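Local coordinates for trigger factor (Thermotoga maritima, PDB 2NSA), which probably acts as a chaperone that keeps newly made proteins in an open conformation and, as a whole molecule, isomerises peptidyl-prolyl bonds, at residues A[2-15]-A[29-41]. Sequence-based numbering, arbitrary orientation.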
loop_
_atom_site.group_PDB
_atom_site.type_symbol
_atom_site.label_atom_id
_atom_site.label_comp_id
_atom_site.label_asym_id
_atom_site.label_seq_id
_atom_site.Cartn_x
_atom_site.Cartn_y
_atom_site.Cartn_z
ATOM N N GLU A 2 -18.150 8.546 6.058
ATOM C CA GLU A 2 -16.871 7.798 6.207
ATOM C C GLU A 2 -16.159 8.145 7.512
ATOM O O GLU A 2 -16.519 9.106 8.193
ATOM C CB GLU A 2 -15.954 8.086 5.012
ATOM C CG GLU A 2 -15.781 9.558 4.685
ATOM C CD GLU A 2 -14.908 9.781 3.460
ATOM O OE1 GLU A 2 -15.224 9.216 2.392
ATOM O OE2 GLU A 2 -13.908 10.523 3.565
ATOM N N PHE A 3 -15.147 7.352 7.854
ATOM C CA PHE A 3 -14.389 7.558 9.083
ATOM C C PHE A 3 -13.706 8.916 9.141
ATOM O O PHE A 3 -13.302 9.467 8.118
ATOM C CB PHE A 3 -13.337 6.461 9.248
ATOM C CG PHE A 3 -13.897 5.073 9.190
ATOM C CD1 PHE A 3 -13.687 4.271 8.073
ATOM C CD2 PHE A 3 -14.646 4.568 10.247
ATOM C CE1 PHE A 3 -14.213 2.983 8.009
ATOM C CE2 PHE A 3 -15.176 3.283 10.195
ATOM C CZ PHE A 3 -14.960 2.488 9.072
ATOM N N GLU A 4 -13.576 9.445 10.352
ATOM C CA GLU A 4 -12.939 10.736 10.567
ATOM C C GLU A 4 -11.655 10.567 11.374
ATOM O O GLU A 4 -10.724 11.360 11.245
ATOM C CB GLU A 4 -13.899 11.675 11.304
ATOM C CG GLU A 4 -13.357 13.079 11.540
ATOM C CD GLU A 4 -14.372 13.992 12.204
ATOM O OE1 GLU A 4 -15.417 14.277 11.579
ATOM O OE2 GLU A 4 -14.128 14.423 13.351
ATOM N N THR A 5 -11.605 9.526 12.201
ATOM C CA THR A 5 -10.432 9.268 13.027
ATOM C C THR A 5 -9.953 7.830 12.904
ATOM O O THR A 5 -10.721 6.936 12.550
ATOM C CB THR A 5 -10.725 9.533 14.512
ATOM O OG1 THR A 5 -11.649 8.550 14.997
ATOM C CG2 THR A 5 -11.322 10.918 14.696
ATOM N N LEU A 6 -8.678 7.616 13.207
ATOM C CA LEU A 6 -8.088 6.287 13.141
ATOM C C LEU A 6 -8.799 5.372 14.130
ATOM O O LEU A 6 -9.001 4.189 13.864
ATOM C CB LEU A 6 -6.597 6.354 13.481
ATOM C CG LEU A 6 -5.818 5.036 13.418
ATOM C CD1 LEU A 6 -5.876 4.474 12.001
ATOM C CD2 LEU A 6 -4.377 5.273 13.841
ATOM N N GLU A 7 -9.179 5.931 15.274
ATOM C CA GLU A 7 -9.871 5.158 16.299
ATOM C C GLU A 7 -11.204 4.610 15.801
ATOM O O GLU A 7 -11.572 3.479 16.116
ATOM C CB GLU A 7 -10.097 6.012 17.548
ATOM C CG GLU A 7 -8.934 5.992 18.522
ATOM C CD GLU A 7 -8.580 4.582 18.964
ATOM O OE1 GLU A 7 -9.511 3.776 19.196
ATOM O OE2 GLU A 7 -7.373 4.279 19.088
ATOM N N GLN A 8 -11.933 5.412 15.032
ATOM C CA GLN A 8 -13.216 4.972 14.498
ATOM C C GLN A 8 -12.987 3.850 13.497
ATOM O O GLN A 8 -13.760 2.899 13.427
ATOM C CB GLN A 8 -13.937 6.126 13.805
ATOM C CG GLN A 8 -14.320 7.267 14.727
ATOM C CD GLN A 8 -14.976 8.414 13.980
ATOM O OE1 GLN A 8 -14.391 8.985 13.061
ATOM N NE2 GLN A 8 -16.198 8.756 14.375
ATOM N N LEU A 9 -11.913 3.969 12.726
ATOM C CA LEU A 9 -11.577 2.966 11.725
ATOM C C LEU A 9 -11.268 1.638 12.408
ATOM O O LEU A 9 -11.822 0.603 12.047
ATOM C CB LEU A 9 -10.372 3.439 10.901
ATOM C CG LEU A 9 -9.998 2.656 9.635
ATOM C CD1 LEU A 9 -9.089 3.506 8.752
ATOM C CD2 LEU A 9 -9.327 1.354 10.004
ATOM N N LYS A 10 -10.390 1.677 13.405
ATOM C CA LYS A 10 -10.003 0.476 14.142
ATOM C C LYS A 10 -11.202 -0.202 14.800
ATOM O O LYS A 10 -11.264 -1.431 14.890
ATOM C CB LYS A 10 -8.962 0.836 15.205
ATOM C CG LYS A 10 -7.637 1.308 14.628
ATOM C CD LYS A 10 -6.778 2.013 15.666
ATOM C CE LYS A 10 -6.329 1.076 16.768
ATOM N NZ LYS A 10 -5.491 1.790 17.770
ATOM N N GLU A 11 -12.156 0.600 15.262
ATOM C CA GLU A 11 -13.345 0.054 15.905
ATOM C C GLU A 11 -14.187 -0.737 14.906
ATOM O O GLU A 11 -14.830 -1.722 15.271
ATOM C CB GLU A 11 -14.183 1.182 16.521
ATOM C CG GLU A 11 -15.509 0.722 17.119
ATOM C CD GLU A 11 -16.236 1.832 17.860
ATOM O OE1 GLU A 11 -16.421 2.923 17.275
ATOM O OE2 GLU A 11 -16.630 1.609 19.027
ATOM N N SER A 12 -14.171 -0.314 13.643
ATOM C CA SER A 12 -14.946 -0.986 12.601
ATOM C C SER A 12 -14.313 -2.310 12.192
ATOM O O SER A 12 -14.945 -3.134 11.526
ATOM C CB SER A 12 -15.072 -0.091 11.361
ATOM O OG SER A 12 -13.838 0.005 10.667
ATOM N N LEU A 13 -13.060 -2.509 12.591
ATOM C CA LEU A 13 -12.334 -3.726 12.252
ATOM C C LEU A 13 -12.432 -4.798 13.332
ATOM O O LEU A 13 -11.914 -5.902 13.165
ATOM C CB LEU A 13 -10.860 -3.402 11.994
ATOM C CG LEU A 13 -10.544 -2.418 10.863
ATOM C CD1 LEU A 13 -9.049 -2.156 10.826
ATOM C CD2 LEU A 13 -11.017 -2.986 9.532
ATOM N N LYS A 14 -13.096 -4.475 14.438
ATOM C CA LYS A 14 -13.243 -5.429 15.530
ATOM C C LYS A 14 -14.056 -6.652 15.131
ATOM O O LYS A 14 -15.076 -6.541 14.452
ATOM C CB LYS A 14 -13.899 -4.767 16.742
ATOM C CG LYS A 14 -13.004 -3.802 17.485
ATOM C CD LYS A 14 -13.692 -3.293 18.742
ATOM C CE LYS A 14 -12.788 -2.361 19.533
ATOM N NZ LYS A 14 -13.440 -1.889 20.786
ATOM N N LYS A 15 -13.587 -7.819 15.556
ATOM C CA LYS A 15 -14.265 -9.074 15.272
ATOM C C LYS A 15 -14.734 -9.677 16.586
ATOM O O LYS A 15 -14.299 -9.259 17.659
ATOM C CB LYS A 15 -13.323 -10.042 14.557
ATOM C CG LYS A 15 -12.834 -9.544 13.206
ATOM C CD LYS A 15 -13.994 -9.328 12.247
ATOM C CE LYS A 15 -13.520 -8.809 10.897
ATOM N NZ LYS A 15 -12.915 -7.447 10.992
HETATM N N MSE A 29 -7.250 -8.570 6.787
HETATM C CA MSE A 29 -7.271 -7.348 7.588
HETATM C C MSE A 29 -6.484 -6.208 6.943
HETATM O O MSE A 29 -6.941 -5.066 6.931
HETATM C CB MSE A 29 -6.721 -7.622 8.990
HETATM C CG MSE A 29 -7.623 -8.477 9.873
HETATM SE SE MSE A 29 -9.251 -7.584 10.436
HETATM C CE MSE A 29 -8.632 -6.864 12.119
ATOM N N ARG A 30 -5.303 -6.512 6.411
ATOM C CA ARG A 30 -4.491 -5.484 5.769
ATOM C C ARG A 30 -5.262 -4.846 4.625
ATOM O O ARG A 30 -5.251 -3.627 4.460
ATOM C CB ARG A 30 -3.187 -6.077 5.232
ATOM C CG ARG A 30 -2.176 -6.422 6.303
ATOM C CD ARG A 30 -1.026 -7.220 5.725
ATOM N NE ARG A 30 -0.354 -8.002 6.759
ATOM C CZ ARG A 30 0.417 -9.058 6.518
ATOM N NH1 ARG A 30 0.622 -9.462 5.270
ATOM N NH2 ARG A 30 0.967 -9.722 7.525
ATOM N N GLU A 31 -5.937 -5.679 3.841
ATOM C CA GLU A 31 -6.708 -5.202 2.701
ATOM C C GLU A 31 -7.768 -4.175 3.100
ATOM O O GLU A 31 -7.813 -3.079 2.541
ATOM C CB GLU A 31 -7.369 -6.386 1.990
ATOM C CG GLU A 31 -7.908 -6.069 0.608
ATOM C CD GLU A 31 -8.509 -7.284 -0.077
ATOM O OE1 GLU A 31 -7.844 -8.343 -0.102
ATOM O OE2 GLU A 31 -9.642 -7.181 -0.597
ATOM N N GLN A 32 -8.620 -4.516 4.063
ATOM C CA GLN A 32 -9.664 -3.589 4.488
ATOM C C GLN A 32 -9.070 -2.361 5.168
ATOM O O GLN A 32 -9.593 -1.254 5.039
ATOM C CB GLN A 32 -10.656 -4.282 5.431
ATOM C CG GLN A 32 -11.831 -3.397 5.838
ATOM C CD GLN A 32 -12.962 -4.172 6.492
ATOM O OE1 GLN A 32 -12.769 -4.843 7.507
ATOM N NE2 GLN A 32 -14.155 -4.080 5.910
ATOM N N LEU A 33 -7.975 -2.560 5.894
ATOM C CA LEU A 33 -7.315 -1.455 6.575
ATOM C C LEU A 33 -6.818 -0.451 5.540
ATOM O O LEU A 33 -7.072 0.749 5.652
ATOM C CB LEU A 33 -6.143 -1.973 7.410
ATOM C CG LEU A 33 -5.331 -0.922 8.169
ATOM C CD1 LEU A 33 -6.245 -0.092 9.053
ATOM C CD2 LEU A 33 -4.262 -1.623 8.994
ATOM N N LEU A 34 -6.122 -0.951 4.523
ATOM C CA LEU A 34 -5.593 -0.099 3.463
ATOM C C LEU A 34 -6.698 0.616 2.697
ATOM O O LEU A 34 -6.551 1.772 2.303
ATOM C CB LEU A 34 -4.763 -0.926 2.476
ATOM C CG LEU A 34 -3.380 -1.393 2.920
ATOM C CD1 LEU A 34 -2.780 -2.285 1.845
ATOM C CD2 LEU A 34 -2.486 -0.188 3.183
ATOM N N GLU A 35 -7.806 -0.080 2.481
ATOM C CA GLU A 35 -8.923 0.491 1.749
ATOM C C GLU A 35 -9.591 1.652 2.476
ATOM O O GLU A 35 -10.060 2.599 1.845
ATOM C CB GLU A 35 -9.958 -0.596 1.461
ATOM C CG GLU A 35 -11.174 -0.106 0.704
ATOM C CD GLU A 35 -12.159 -1.219 0.404
ATOM O OE1 GLU A 35 -13.196 -0.937 -0.233
ATOM O OE2 GLU A 35 -11.895 -2.375 0.804
ATOM N N LYS A 36 -9.619 1.591 3.803
ATOM C CA LYS A 36 -10.268 2.636 4.586
ATOM C C LYS A 36 -9.358 3.774 5.036
ATOM O O LYS A 36 -9.832 4.879 5.301
ATOM C CB LYS A 36 -10.951 2.015 5.808
ATOM C CG LYS A 36 -12.093 1.070 5.466
ATOM C CD LYS A 36 -13.185 1.783 4.682
ATOM C CE LYS A 36 -14.364 0.860 4.410
ATOM N NZ LYS A 36 -15.442 1.537 3.642
ATOM N N LEU A 37 -8.057 3.513 5.110
ATOM C CA LEU A 37 -7.109 4.533 5.548
ATOM C C LEU A 37 -7.227 5.905 4.872
ATOM O O LEU A 37 -7.133 6.930 5.539
ATOM C CB LEU A 37 -5.671 4.009 5.419
ATOM C CG LEU A 37 -5.206 3.064 6.537
ATOM C CD1 LEU A 37 -3.806 2.537 6.233
ATOM C CD2 LEU A 37 -5.212 3.815 7.869
ATOM N N PRO A 38 -7.444 5.950 3.546
ATOM C CA PRO A 38 -7.557 7.251 2.872
ATOM C C PRO A 38 -8.635 8.175 3.445
ATOM O O PRO A 38 -8.558 9.394 3.301
ATOM C CB PRO A 38 -7.862 6.869 1.421
ATOM C CG PRO A 38 -7.226 5.535 1.272
ATOM C CD PRO A 38 -7.564 4.848 2.578
ATOM N N GLU A 39 -9.634 7.589 4.093
ATOM C CA GLU A 39 -10.741 8.359 4.656
ATOM C C GLU A 39 -10.410 9.269 5.835
ATOM O O GLU A 39 -11.153 10.210 6.113
ATOM C CB GLU A 39 -11.866 7.406 5.059
ATOM C CG GLU A 39 -12.625 6.820 3.881
ATOM C CD GLU A 39 -13.623 5.755 4.299
ATOM O OE1 GLU A 39 -14.178 5.863 5.413
ATOM O OE2 GLU A 39 -13.860 4.817 3.505
ATOM N N ILE A 40 -9.299 9.010 6.516
ATOM C CA ILE A 40 -8.936 9.809 7.681
ATOM C C ILE A 40 -7.895 10.894 7.448
ATOM O O ILE A 40 -7.281 11.388 8.398
ATOM C CB ILE A 40 -8.456 8.906 8.831
ATOM C CG1 ILE A 40 -7.157 8.195 8.442
ATOM C CG2 ILE A 40 -9.535 7.879 9.152
ATOM C CD1 ILE A 40 -6.515 7.430 9.586
ATOM N N VAL A 41 -7.690 11.266 6.189
ATOM C CA VAL A 41 -6.728 12.312 5.876
ATOM C C VAL A 41 -7.211 13.171 4.715
ATOM O O VAL A 41 -7.984 12.719 3.874
ATOM C CB VAL A 41 -5.338 11.717 5.532
ATOM C CG1 VAL A 41 -5.401 10.959 4.220
ATOM C CG2 VAL A 41 -4.298 12.822 5.473
#
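Leu9 and Leu13 of the short helix 6-12 and the turn after it pack on Leu33, Lys36 and Leu37 of segment 29-41, a helix-on-helix leucine contact whose N-terminal end is largely apolar and carries a single hydrogen bond, in the C-terminal chaperone part of trigger factor. The leucine branches divide the work: Leu9 CD2 meets Leu33 CD1 at 3.5 Å, the two side chains crossing at about a right angle, while Leu9 CD1 lies over the backbone of Lys36, 3.7 Å from its C, and 4.0 Å from Leu37 CD2. One turn on, Leu13 CD1 reaches the same Leu33 methyl, CD1, at 3.9 Å; the Leu13 and Gln32 side chains run past one another in opposite senses, CD2 of Leu13 touching Gln32 OE1. Beyond it, the bent selenomethionine Met29 brings SE to 3.7 Å from Lys15 NZ, an ammonium that already donates to Leu13 O from above that carbonyl's plane. At the other end, Phe3 CG stands beside its backbone N (chi1 -55°), which puts one ring face over Leu9 CA, offset toward the rim, and turns its edge to Lys36 CD, 3.7 Å from CE1. Phe3 N donates to Glu39 OE1 (3.0 Å, 151° at the hydrogen), although that oxygen is less surely placed; Glu39 OE2 forms a long salt bridge with Lys36 NZ. Replacing Glu39 by an alanine would probably leave Phe3 N without this acceptor and Lys36 NZ without its carboxylate. Ile40 closes this end, its CG2 against Thr5 O and its CD1 3.9 Å from Leu6 CD1. Leu160 of helix 140-160 touches Met29 and Leu33, whereas Leu101 of helix 77-105 touches Leu6. A Thr5-Gln8 capping box starts the short helix, which packs through leucines on helix 25-36 in this all-helical domain.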